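Extracellular solute-binding protein, family 5 (Chelativorans sp., PDB 6WM6) binds EDTA and related aminopolycarboxylates in the periplasm, probably presenting them to an ABC transporter for uptake. Local coordinates at residues L78-P82 against W217-M223; D273-P277 against T532-K537; T406-P412 against N453-N459; A471-R477 against P489-I495. One frame throughout, in Å; residues are numbered along the deposited sequence. Where two conformers were deposited one is given.

Contact 1: L78-P82 against W217-M223; sequences LPIVP and WSGGPYM
Ile80 and Trp217 meet with both side chains in the position between the backbone N and the carbonyl carbon, chi1 81° for CG1 of Ile80 and 49° for CG of Trp217. Ile80 CD1 sits over one face of the indole, 4.1 Å from Trp217 CZ3, and the two side chains cross at about a right angle. Val81 CG2 comes to the same ring at its edge, 4.1 Å from Trp217 CH2. The short branch of Ile80 points elsewhere: CG2 rests 3.4 Å from the carbonyl oxygen of Tyr222.

Two backbone bonds fasten loop 78-82 to the turn at 217-223. Gly219 N donates to Ile80 O at 2.8 Å, and Tyr222 N donates to Pro79 O at 3.2 Å. The turn is folded by Ser218, whose OG accepts from Gly220 N at 2.9 Å, forming an ST turn, and donates to Tyr222 O at 2.6 Å. A side chain on Gly219 would run into Pro82 CG, and one on Gly220 into Pro79 O. Leu235 of strand 232-237 packs against Pro79 and Ile80, and the turn leads into strand 222-228 of the same sheet.

The Ser218 hydroxyl is engaged both as donor and as acceptor, so the buried turn has its polar groups paired, Ser218 OG internally and Gly219 O and Gly220 O with Tyr242 OH and Asn238 ND2.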
# COMPACT_ATOMS: atom_id res chain seq x y z
N LEU A 78 -4.34 -13.79 -1.86
CA LEU A 78 -5.64 -13.48 -1.26
C LEU A 78 -6.69 -14.57 -1.48
O LEU A 78 -7.49 -14.80 -0.55
CB LEU A 78 -6.16 -12.10 -1.72
CG LEU A 78 -5.69 -10.93 -0.89
CD1 LEU A 78 -5.99 -9.64 -1.64
CD2 LEU A 78 -6.31 -10.90 0.50
N PRO A 79 -6.73 -15.26 -2.62
CA PRO A 79 -7.74 -16.33 -2.80
C PRO A 79 -7.52 -17.56 -1.96
O PRO A 79 -8.44 -18.39 -1.90
CB PRO A 79 -7.65 -16.66 -4.29
CG PRO A 79 -7.05 -15.41 -4.91
CD PRO A 79 -6.05 -14.94 -3.87
N ILE A 80 -6.36 -17.73 -1.33
CA ILE A 80 -6.06 -18.92 -0.55
C ILE A 80 -5.87 -18.64 0.94
O ILE A 80 -5.93 -19.59 1.74
CB ILE A 80 -4.86 -19.70 -1.12
CG1 ILE A 80 -3.54 -19.09 -0.69
CG2 ILE A 80 -4.95 -19.79 -2.64
CD1 ILE A 80 -2.33 -19.94 -1.07
N VAL A 81 -5.63 -17.41 1.35
CA VAL A 81 -5.29 -17.09 2.74
C VAL A 81 -6.52 -16.49 3.41
O VAL A 81 -7.07 -15.50 2.89
CB VAL A 81 -4.11 -16.11 2.77
CG1 VAL A 81 -3.88 -15.62 4.20
CG2 VAL A 81 -2.86 -16.74 2.23
N PRO A 82 -6.97 -17.02 4.55
CA PRO A 82 -8.11 -16.40 5.24
C PRO A 82 -7.66 -15.21 6.08
O PRO A 82 -6.52 -15.16 6.56
CB PRO A 82 -8.64 -17.54 6.13
CG PRO A 82 -7.54 -18.51 6.26
CD PRO A 82 -6.53 -18.27 5.19
N TRP A 217 -2.04 -25.90 0.10
CA TRP A 217 -3.17 -25.74 1.00
C TRP A 217 -3.94 -24.48 0.67
O TRP A 217 -3.49 -23.61 -0.08
CB TRP A 217 -2.62 -25.64 2.45
CG TRP A 217 -1.51 -24.63 2.55
CD1 TRP A 217 -0.17 -24.89 2.49
CD2 TRP A 217 -1.63 -23.21 2.65
NE1 TRP A 217 0.55 -23.72 2.56
CE2 TRP A 217 -0.32 -22.67 2.67
CE3 TRP A 217 -2.72 -22.33 2.76
CZ2 TRP A 217 -0.08 -21.29 2.77
CZ3 TRP A 217 -2.46 -20.95 2.87
CH2 TRP A 217 -1.16 -20.47 2.87
N SER A 218 -5.14 -24.38 1.25
CA SER A 218 -5.93 -23.17 1.14
C SER A 218 -6.92 -23.08 2.28
O SER A 218 -7.41 -24.10 2.77
CB SER A 218 -6.72 -23.18 -0.18
OG SER A 218 -7.60 -22.07 -0.21
N GLY A 219 -7.22 -21.85 2.69
CA GLY A 219 -8.34 -21.57 3.57
C GLY A 219 -9.34 -20.63 2.93
O GLY A 219 -10.13 -19.96 3.62
N GLY A 220 -9.28 -20.54 1.59
CA GLY A 220 -10.10 -19.62 0.83
C GLY A 220 -10.85 -20.31 -0.28
O GLY A 220 -10.89 -21.55 -0.37
N PRO A 221 -11.42 -19.53 -1.20
CA PRO A 221 -12.28 -20.12 -2.25
C PRO A 221 -11.52 -20.88 -3.31
O PRO A 221 -12.12 -21.75 -3.95
CB PRO A 221 -13.01 -18.89 -2.83
CG PRO A 221 -12.10 -17.73 -2.50
CD PRO A 221 -11.55 -18.06 -1.14
N TYR A 222 -10.23 -20.58 -3.50
CA TYR A 222 -9.42 -21.20 -4.54
C TYR A 222 -8.16 -21.82 -3.92
O TYR A 222 -7.82 -21.54 -2.77
CB TYR A 222 -9.05 -20.15 -5.62
CG TYR A 222 -10.25 -19.76 -6.48
CD1 TYR A 222 -10.65 -20.53 -7.54
CD2 TYR A 222 -10.97 -18.61 -6.20
CE1 TYR A 222 -11.74 -20.20 -8.30
CE2 TYR A 222 -12.06 -18.25 -6.97
CZ TYR A 222 -12.44 -19.06 -8.01
OH TYR A 222 -13.55 -18.75 -8.79
N MET A 223 -7.50 -22.67 -4.70
CA MET A 223 -6.24 -23.28 -4.28
C MET A 223 -5.37 -23.46 -5.51
O MET A 223 -5.89 -23.58 -6.62
CB MET A 223 -6.50 -24.60 -3.56
CG MET A 223 -7.06 -25.72 -4.44
SD MET A 223 -7.70 -27.09 -3.45
CE MET A 223 -6.32 -27.51 -2.41

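Contact 2: D273-P277 against T532-K537; sequences DVIYP and TALIYK
This is a short antiparallel strand pair of the family 5 solute-binding fold, 273-277 running against the end of the long strand 524-537. It joins strand 274-275 to the mixed sheet that also contains strands 296-299 and 305-311. Ile275 and Ile535 form the hydrogen-bonded pair: Ile275 N donates to Ile535 O at 2.8 Å, and Ile535 N donates back to Ile275 O at 3.0 Å. Lys537 N continues the ladder to Asp273 O.

Ile275 CG1 packs against Ile535 CB at 3.7 Å, on a side covered by Leu264 of helix 263-268. Val274 and Tyr536 face the other side, where Val274 CG1 touches Leu534 CD1 at 3.6 Å. Leu534 CD1 also meets Tyr276 CD1 at 3.7 Å. With CG anti to the backbone N (chi1 -164°), the Tyr276 ring reaches across to the second strand, and its OH rests near Thr532 CG2 while bonding to Asp545. Replacing Tyr276 by an alanine is likely to leave that Asp545 oxygen without this hydroxyl and to open a gap beside Leu534 CD1.

At the far end, Asp273 and Lys537 carry opposite charges that do not touch; a water takes a bond from Lys537 NZ between them, and Asp273 OD2 is held by Thr51 N. A second water sits above the plane of the Tyr276 ring, over its centre, where it donates to Pro277 O at 2.7 Å and accepts from Ala533 N at 3.0 Å.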
# COMPACT_ATOMS: atom_id res chain seq x y z
N ASP A 273 -7.59 -11.42 -19.25
CA ASP A 273 -8.90 -10.79 -19.19
C ASP A 273 -8.97 -9.58 -18.26
O ASP A 273 -9.99 -8.87 -18.30
CB ASP A 273 -9.94 -11.81 -18.73
CG ASP A 273 -9.88 -13.09 -19.52
OD1 ASP A 273 -10.04 -13.02 -20.74
OD2 ASP A 273 -9.67 -14.15 -18.92
N VAL A 274 -7.96 -9.38 -17.42
CA VAL A 274 -7.93 -8.30 -16.43
C VAL A 274 -6.49 -7.84 -16.31
O VAL A 274 -5.57 -8.66 -16.22
CB VAL A 274 -8.37 -8.77 -15.04
CG1 VAL A 274 -8.48 -7.58 -14.07
CG2 VAL A 274 -9.68 -9.54 -15.11
N ILE A 275 -6.30 -6.52 -16.27
CA ILE A 275 -5.00 -5.93 -15.97
C ILE A 275 -5.23 -4.84 -14.92
O ILE A 275 -6.30 -4.24 -14.84
CB ILE A 275 -4.28 -5.39 -17.21
CG1 ILE A 275 -5.02 -4.20 -17.83
CG2 ILE A 275 -4.13 -6.51 -18.25
CD1 ILE A 275 -4.26 -3.53 -18.95
N TYR A 276 -4.18 -4.56 -14.14
CA TYR A 276 -4.24 -3.55 -13.06
C TYR A 276 -2.91 -2.81 -13.01
O TYR A 276 -2.19 -2.83 -12.00
CB TYR A 276 -4.56 -4.23 -11.73
CG TYR A 276 -5.02 -3.33 -10.60
CD1 TYR A 276 -6.12 -2.52 -10.73
CD2 TYR A 276 -4.37 -3.34 -9.37
CE1 TYR A 276 -6.60 -1.74 -9.66
CE2 TYR A 276 -4.81 -2.55 -8.31
CZ TYR A 276 -5.90 -1.76 -8.48
OH TYR A 276 -6.36 -1.00 -7.43
N PRO A 277 -2.55 -2.12 -14.08
CA PRO A 277 -1.23 -1.48 -14.14
C PRO A 277 -1.13 -0.30 -13.19
O PRO A 277 -2.12 0.39 -12.90
CB PRO A 277 -1.12 -1.02 -15.59
CG PRO A 277 -2.54 -0.80 -16.02
CD PRO A 277 -3.31 -1.93 -15.33
N THR A 532 -5.49 4.56 -9.82
CA THR A 532 -5.55 3.16 -10.16
C THR A 532 -6.09 2.99 -11.59
O THR A 532 -6.67 3.91 -12.18
CB THR A 532 -6.50 2.40 -9.23
OG1 THR A 532 -7.83 2.86 -9.49
CG2 THR A 532 -6.17 2.60 -7.77
N ALA A 533 -5.91 1.80 -12.14
CA ALA A 533 -6.53 1.49 -13.43
C ALA A 533 -6.80 -0.01 -13.48
O ALA A 533 -5.87 -0.81 -13.65
CB ALA A 533 -5.62 1.92 -14.59
N LEU A 534 -8.06 -0.38 -13.36
CA LEU A 534 -8.52 -1.75 -13.54
C LEU A 534 -9.20 -1.82 -14.89
O LEU A 534 -10.21 -1.17 -15.11
CB LEU A 534 -9.50 -2.12 -12.43
CG LEU A 534 -10.02 -3.54 -12.41
CD1 LEU A 534 -8.93 -4.55 -12.11
CD2 LEU A 534 -11.16 -3.63 -11.39
N ILE A 535 -8.61 -2.58 -15.82
CA ILE A 535 -9.05 -2.62 -17.21
C ILE A 535 -9.32 -4.09 -17.52
O ILE A 535 -8.45 -4.95 -17.28
CB ILE A 535 -7.99 -2.04 -18.15
CG1 ILE A 535 -7.53 -0.65 -17.67
CG2 ILE A 535 -8.55 -1.93 -19.59
CD1 ILE A 535 -6.33 -0.08 -18.43
N TYR A 536 -10.52 -4.40 -18.02
CA TYR A 536 -10.97 -5.78 -17.97
C TYR A 536 -12.08 -6.06 -18.96
O TYR A 536 -12.73 -5.15 -19.46
CB TYR A 536 -11.46 -6.13 -16.54
CG TYR A 536 -12.62 -5.25 -16.10
CD1 TYR A 536 -12.38 -3.97 -15.62
CD2 TYR A 536 -13.94 -5.67 -16.19
CE1 TYR A 536 -13.43 -3.13 -15.25
CE2 TYR A 536 -14.98 -4.86 -15.82
CZ TYR A 536 -14.72 -3.59 -15.35
OH TYR A 536 -15.74 -2.73 -14.99
N LYS A 537 -12.32 -7.34 -19.20
CA LYS A 537 -13.46 -7.77 -20.00
C LYS A 537 -14.73 -7.72 -19.16
O LYS A 537 -14.80 -8.35 -18.09
CB LYS A 537 -13.18 -9.18 -20.51
CG LYS A 537 -12.07 -9.23 -21.56
CD LYS A 537 -12.50 -8.58 -22.87
CE LYS A 537 -11.37 -8.50 -23.90
NZ LYS A 537 -11.12 -9.82 -24.54
O HOH W 1 -9.50 -11.28 -22.80
O HOH W 2 -3.87 0.06 -10.84

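Contact 3: T406-P412 against N453-N459; sequences TLRLSFP and NFDLHLN
Arg408 folds over Asp455 along nearly its whole length. Its CB, CG and CD run past Asp455 OD2, CB the nearest of them at 3.6 Å, and a bend at chi3 (-60°) turns the guanidinium back. NE donates to OD2 of Asp455 at 3.0 Å and NH2 to Asp455 OD1 at 3.0 Å, a side-on salt bridge. Both oxygens are met from above the carboxylate plane, which stands 52° from the guanidinium. The backbone adds Arg408 N to Asp455 OD2 at 2.8 Å, on the anti lone pair. NH1 binds Gly452 O, and Phe454 N lies over the guanidinium face.

A leucine in place of Arg408 would probably leave the buried Asp455 carboxylate without its countercharge, held on this side by a backbone N-H and water.

Ser410 OG and His457 ND1 share a hydrogen bond of 2.9 Å, and Asn459 ND2 donates to the imidazole NE2, fixing its rotation. On the other face of the sheet, Leu409 CD1 packs on Leu456 CB.

Strand 407-410, helix 416-429 and strand 436-439 form a beta-alpha-beta crossover, with 456-462 parallel on the other side of 407-410. Ala422 of the helix covers Leu409 and Leu458, while Leu456 touches strand 305-311.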
# COMPACT_ATOMS: atom_id res chain seq x y z
N THR A 406 25.10 20.87 -7.67
CA THR A 406 23.97 20.36 -8.45
C THR A 406 23.23 19.31 -7.63
O THR A 406 23.86 18.42 -7.03
CB THR A 406 24.47 19.77 -9.76
OG1 THR A 406 25.08 20.81 -10.54
CG2 THR A 406 23.34 19.15 -10.54
N LEU A 407 21.91 19.42 -7.58
CA LEU A 407 21.09 18.55 -6.76
C LEU A 407 20.80 17.25 -7.48
O LEU A 407 20.40 17.25 -8.65
CB LEU A 407 19.79 19.25 -6.42
CG LEU A 407 19.93 20.60 -5.71
CD1 LEU A 407 18.56 21.20 -5.47
CD2 LEU A 407 20.69 20.45 -4.41
N ARG A 408 20.95 16.14 -6.77
CA ARG A 408 20.67 14.81 -7.31
C ARG A 408 19.22 14.48 -6.98
O ARG A 408 18.86 14.33 -5.81
CB ARG A 408 21.61 13.79 -6.68
CG ARG A 408 23.07 14.03 -7.05
CD ARG A 408 24.01 13.43 -5.99
NE ARG A 408 23.81 14.00 -4.67
CZ ARG A 408 24.34 13.52 -3.55
NH1 ARG A 408 25.11 12.45 -3.59
NH2 ARG A 408 24.10 14.10 -2.38
N LEU A 409 18.38 14.40 -8.02
CA LEU A 409 16.95 14.10 -7.89
C LEU A 409 16.72 12.74 -8.51
O LEU A 409 16.80 12.59 -9.72
CB LEU A 409 16.14 15.20 -8.56
CG LEU A 409 14.64 14.97 -8.75
CD1 LEU A 409 13.97 14.38 -7.53
CD2 LEU A 409 13.99 16.30 -9.14
N SER A 410 16.48 11.74 -7.67
CA SER A 410 16.29 10.37 -8.12
C SER A 410 14.82 9.95 -8.02
O SER A 410 14.02 10.52 -7.26
CB SER A 410 17.18 9.40 -7.36
OG SER A 410 16.85 9.35 -5.98
N PHE A 411 14.48 8.93 -8.80
CA PHE A 411 13.13 8.39 -8.80
C PHE A 411 13.17 7.01 -9.44
O PHE A 411 13.98 6.76 -10.33
CB PHE A 411 12.16 9.32 -9.55
CG PHE A 411 12.65 9.77 -10.90
CD1 PHE A 411 13.45 10.90 -10.99
CD2 PHE A 411 12.31 9.08 -12.04
CE1 PHE A 411 13.90 11.33 -12.22
CE2 PHE A 411 12.77 9.51 -13.29
CZ PHE A 411 13.56 10.64 -13.36
N PRO A 412 12.31 6.10 -8.99
CA PRO A 412 12.33 4.73 -9.52
C PRO A 412 11.72 4.70 -10.91
O PRO A 412 10.94 5.58 -11.29
CB PRO A 412 11.46 3.97 -8.51
CG PRO A 412 10.48 5.00 -8.01
CD PRO A 412 11.29 6.29 -7.94
N ASN A 453 23.80 9.49 -1.28
CA ASN A 453 23.60 9.29 -2.71
C ASN A 453 22.42 10.02 -3.33
O ASN A 453 22.09 9.78 -4.50
CB ASN A 453 23.57 7.79 -3.08
CG ASN A 453 22.28 7.10 -2.67
OD1 ASN A 453 21.37 7.71 -2.09
ND2 ASN A 453 22.19 5.81 -2.97
N PHE A 454 21.76 10.92 -2.60
CA PHE A 454 20.65 11.67 -3.18
C PHE A 454 20.48 12.97 -2.40
O PHE A 454 20.89 13.10 -1.25
CB PHE A 454 19.31 10.89 -3.14
CG PHE A 454 18.64 10.89 -1.79
CD1 PHE A 454 19.15 10.13 -0.76
CD2 PHE A 454 17.52 11.65 -1.56
CE1 PHE A 454 18.57 10.11 0.48
CE2 PHE A 454 16.92 11.66 -0.31
CZ PHE A 454 17.43 10.89 0.71
N ASP A 455 19.83 13.94 -3.03
CA ASP A 455 19.35 15.13 -2.35
C ASP A 455 17.84 15.24 -2.33
O ASP A 455 17.27 15.65 -1.31
CB ASP A 455 19.95 16.37 -3.04
CG ASP A 455 21.46 16.33 -3.09
OD1 ASP A 455 22.07 16.23 -2.00
OD2 ASP A 455 22.05 16.32 -4.19
N LEU A 456 17.18 14.84 -3.43
CA LEU A 456 15.74 14.85 -3.56
C LEU A 456 15.34 13.51 -4.16
O LEU A 456 16.09 12.92 -4.94
CB LEU A 456 15.29 15.97 -4.50
CG LEU A 456 15.72 17.40 -4.12
CD1 LEU A 456 15.41 18.36 -5.28
CD2 LEU A 456 15.03 17.85 -2.87
N HIS A 457 14.17 13.01 -3.77
CA HIS A 457 13.72 11.70 -4.25
C HIS A 457 12.21 11.71 -4.44
O HIS A 457 11.47 12.04 -3.51
CB HIS A 457 14.11 10.58 -3.27
CG HIS A 457 13.74 9.20 -3.71
ND1 HIS A 457 14.42 8.54 -4.70
CD2 HIS A 457 12.74 8.37 -3.32
CE1 HIS A 457 13.88 7.34 -4.88
NE2 HIS A 457 12.87 7.21 -4.04
N LEU A 458 11.75 11.37 -5.65
CA LEU A 458 10.33 11.26 -5.97
C LEU A 458 9.92 9.80 -5.95
O LEU A 458 10.53 8.98 -6.63
CB LEU A 458 10.05 11.83 -7.36
CG LEU A 458 10.07 13.32 -7.56
CD1 LEU A 458 10.15 13.64 -9.04
CD2 LEU A 458 8.82 13.94 -6.97
N ASN A 459 8.89 9.49 -5.19
CA ASN A 459 8.41 8.10 -5.08
C ASN A 459 6.98 8.18 -4.54
O ASN A 459 6.35 9.24 -4.57
CB ASN A 459 9.38 7.29 -4.21
CG ASN A 459 9.44 5.82 -4.55
OD1 ASN A 459 8.43 5.19 -4.87
ND2 ASN A 459 10.64 5.26 -4.47
O HOH W 3 24.33 17.83 -4.26
O HOH W 4 23.93 13.80 0.24

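Contact 4: A471-R477 against P489-I495; sequences AGQIFLR and PKIEEII. With SO4 (sulfate ion), chain D.
Arg477 and Glu492 bridge a helix-to-helix packing in which segment 471-477, the last part of helix 467-474 with the loop that follows, lies against the first turns of helix 489-499.

The polar part centres on one oxygen. Glu492 OE2 accepts from Arg477 N at 2.9 Å and from Arg477 NE at 2.8 Å, and the two donors reach it from opposite faces of the carboxylate plane. NE belongs to a salt bridge whose other limb, Arg477 NH2 to Glu492 OE1, is weak. The guanidinium and carboxylate planes stand 62° apart. Glu492 gets there because its chain is extended beyond CG, whereas the Arg477 chain bends at chi3 (-78°) to bring NE round to the same atom. Pro489 CG lies over one face of the guanidinium.

Apolar contacts gather around Ile495, whose CD1 touches Ala471 CB, Phe475 CB and Leu476 CD1, each at 3.8 Å. Leu476 CG meets Glu492 CG, the two side chains crossing at a slant, and Leu511 of helix 504-521 also touches Ile495. The Phe475 ring itself stacks edge-to-face with Phe486, in the linking loop.

Away from the second helix, one of two modelled conformers of Gln473 turns its NE2 to a sulfate probably taken from the crystallisation liquor, a doubtful bond.

Water extends the polar network: one molecule links Arg477 O to Glu492 OE1, and another donates to both Phe475 O and Glu492 OE2, so that OE2 takes three bonds.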
# COMPACT_ATOMS: atom_id res chain seq x y z
N ALA A 471 2.29 5.89 10.26
CA ALA A 471 3.23 6.92 10.67
C ALA A 471 4.36 6.35 11.50
O ALA A 471 5.51 6.82 11.39
CB ALA A 471 2.48 8.00 11.44
N GLY A 472 4.08 5.34 12.32
CA GLY A 472 5.11 4.71 13.12
C GLY A 472 6.15 3.98 12.31
O GLY A 472 7.22 3.64 12.85
N GLN A 473 5.90 3.73 11.03
CA GLN A 473 6.86 3.09 10.13
C GLN A 473 7.71 4.06 9.36
O GLN A 473 8.74 3.65 8.78
CB GLN A 473 6.12 2.27 9.07
CG GLN A 473 5.32 1.15 9.60
CD GLN A 473 6.20 0.13 10.27
OE1 GLN A 473 7.10 -0.44 9.65
NE2 GLN A 473 5.97 -0.09 11.56
N ILE A 474 7.36 5.34 9.35
CA ILE A 474 7.96 6.34 8.48
C ILE A 474 8.72 7.39 9.27
O ILE A 474 9.75 7.88 8.81
CB ILE A 474 6.88 7.03 7.61
CG1 ILE A 474 6.30 6.09 6.57
CG2 ILE A 474 7.48 8.28 6.93
CD1 ILE A 474 5.14 6.74 5.83
N PHE A 475 8.20 7.84 10.41
CA PHE A 475 8.64 9.09 11.02
C PHE A 475 9.50 8.88 12.26
O PHE A 475 9.95 9.87 12.84
CB PHE A 475 7.45 10.00 11.36
CG PHE A 475 6.67 10.43 10.15
CD1 PHE A 475 7.07 11.53 9.40
CD2 PHE A 475 5.53 9.75 9.75
CE1 PHE A 475 6.36 11.93 8.28
CE2 PHE A 475 4.82 10.14 8.64
CZ PHE A 475 5.25 11.22 7.89
N LEU A 476 9.73 7.65 12.67
CA LEU A 476 10.48 7.38 13.89
C LEU A 476 11.95 7.22 13.54
O LEU A 476 12.31 6.75 12.46
CB LEU A 476 9.96 6.11 14.57
CG LEU A 476 8.79 6.23 15.55
CD1 LEU A 476 7.68 7.13 15.04
CD2 LEU A 476 8.24 4.85 15.86
N ARG A 477 12.81 7.65 14.46
CA ARG A 477 14.22 7.35 14.30
C ARG A 477 14.38 5.83 14.17
O ARG A 477 13.68 5.06 14.83
CB ARG A 477 15.00 7.85 15.51
CG ARG A 477 15.01 9.35 15.67
CD ARG A 477 15.43 9.72 17.09
NE ARG A 477 14.33 9.54 18.05
CZ ARG A 477 14.43 9.79 19.35
NH1 ARG A 477 15.58 10.23 19.86
NH2 ARG A 477 13.39 9.61 20.14
N PRO A 489 11.71 13.51 19.02
CA PRO A 489 11.00 12.72 20.05
C PRO A 489 9.56 13.16 20.25
O PRO A 489 8.73 12.32 20.64
CB PRO A 489 11.85 12.93 21.30
CG PRO A 489 13.22 13.27 20.77
CD PRO A 489 12.97 14.07 19.53
N LYS A 490 9.23 14.42 20.02
CA LYS A 490 7.84 14.87 20.17
C LYS A 490 6.93 14.24 19.12
O LYS A 490 5.81 13.81 19.44
CB LYS A 490 7.78 16.39 20.12
CG LYS A 490 6.40 17.00 20.33
CD LYS A 490 5.77 16.56 21.65
CE LYS A 490 4.48 17.33 21.93
NZ LYS A 490 3.84 16.93 23.21
N ILE A 491 7.39 14.17 17.87
CA ILE A 491 6.63 13.47 16.84
C ILE A 491 6.40 12.02 17.25
O ILE A 491 5.29 11.49 17.10
CB ILE A 491 7.34 13.57 15.48
CG1 ILE A 491 7.23 15.01 14.95
CG2 ILE A 491 6.75 12.55 14.48
CD1 ILE A 491 7.96 15.24 13.66
N GLU A 492 7.45 11.37 17.77
CA GLU A 492 7.32 9.96 18.13
C GLU A 492 6.33 9.78 19.28
O GLU A 492 5.53 8.85 19.27
CB GLU A 492 8.70 9.39 18.49
CG GLU A 492 9.68 9.57 17.35
CD GLU A 492 10.98 8.82 17.55
OE1 GLU A 492 11.05 7.97 18.46
OE2 GLU A 492 11.92 9.09 16.78
N GLU A 493 6.37 10.68 20.26
CA GLU A 493 5.45 10.61 21.39
C GLU A 493 4.01 10.77 20.90
O GLU A 493 3.11 10.04 21.34
CB GLU A 493 5.81 11.68 22.41
CG GLU A 493 4.82 11.86 23.55
CD GLU A 493 5.19 13.03 24.45
OE1 GLU A 493 6.02 13.87 24.03
OE2 GLU A 493 4.64 13.12 25.56
N ILE A 494 3.78 11.73 20.00
CA ILE A 494 2.44 11.96 19.48
C ILE A 494 1.94 10.74 18.73
O ILE A 494 0.78 10.33 18.90
CB ILE A 494 2.43 13.20 18.58
CG1 ILE A 494 2.67 14.48 19.39
CG2 ILE A 494 1.09 13.30 17.84
CD1 ILE A 494 3.15 15.63 18.54
N ILE A 495 2.79 10.14 17.89
CA ILE A 495 2.38 8.97 17.12
C ILE A 495 2.00 7.83 18.07
O ILE A 495 1.01 7.14 17.85
CB ILE A 495 3.49 8.57 16.12
CG1 ILE A 495 3.60 9.60 15.01
CG2 ILE A 495 3.24 7.16 15.59
CD1 ILE A 495 4.83 9.43 14.11
S SO4 D . 6.67 -2.58 13.81
O1 SO4 D . 7.38 -3.82 13.44
O2 SO4 D . 5.35 -2.57 13.19
O3 SO4 D . 7.39 -1.41 13.31
O4 SO4 D . 6.53 -2.51 15.26
O HOH W 5 11.59 11.07 14.79
O HOH W 6 12.70 5.47 17.41

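In the fold
From the N terminus, contact 1 comes first: it closes a loop of 134 residues, tying the segment after helix 71-77 to the start of strand 222-228. Contact 2 opens only after that and spans 254 residues, bringing strand 274-275 to the late strand 524-537. Contacts 3 and 4 both nest inside this span, one after the other, so none of the loops cross. Contact 3 belongs to the same mixed sheet as contact 2, their centres about 31 Å apart; strand 456-462 of contact 3 is followed in the chain by helix 467-474, which enters contact 4. Contact 1 lies on the opposite side of the chain's centre from contacts 3 and 4.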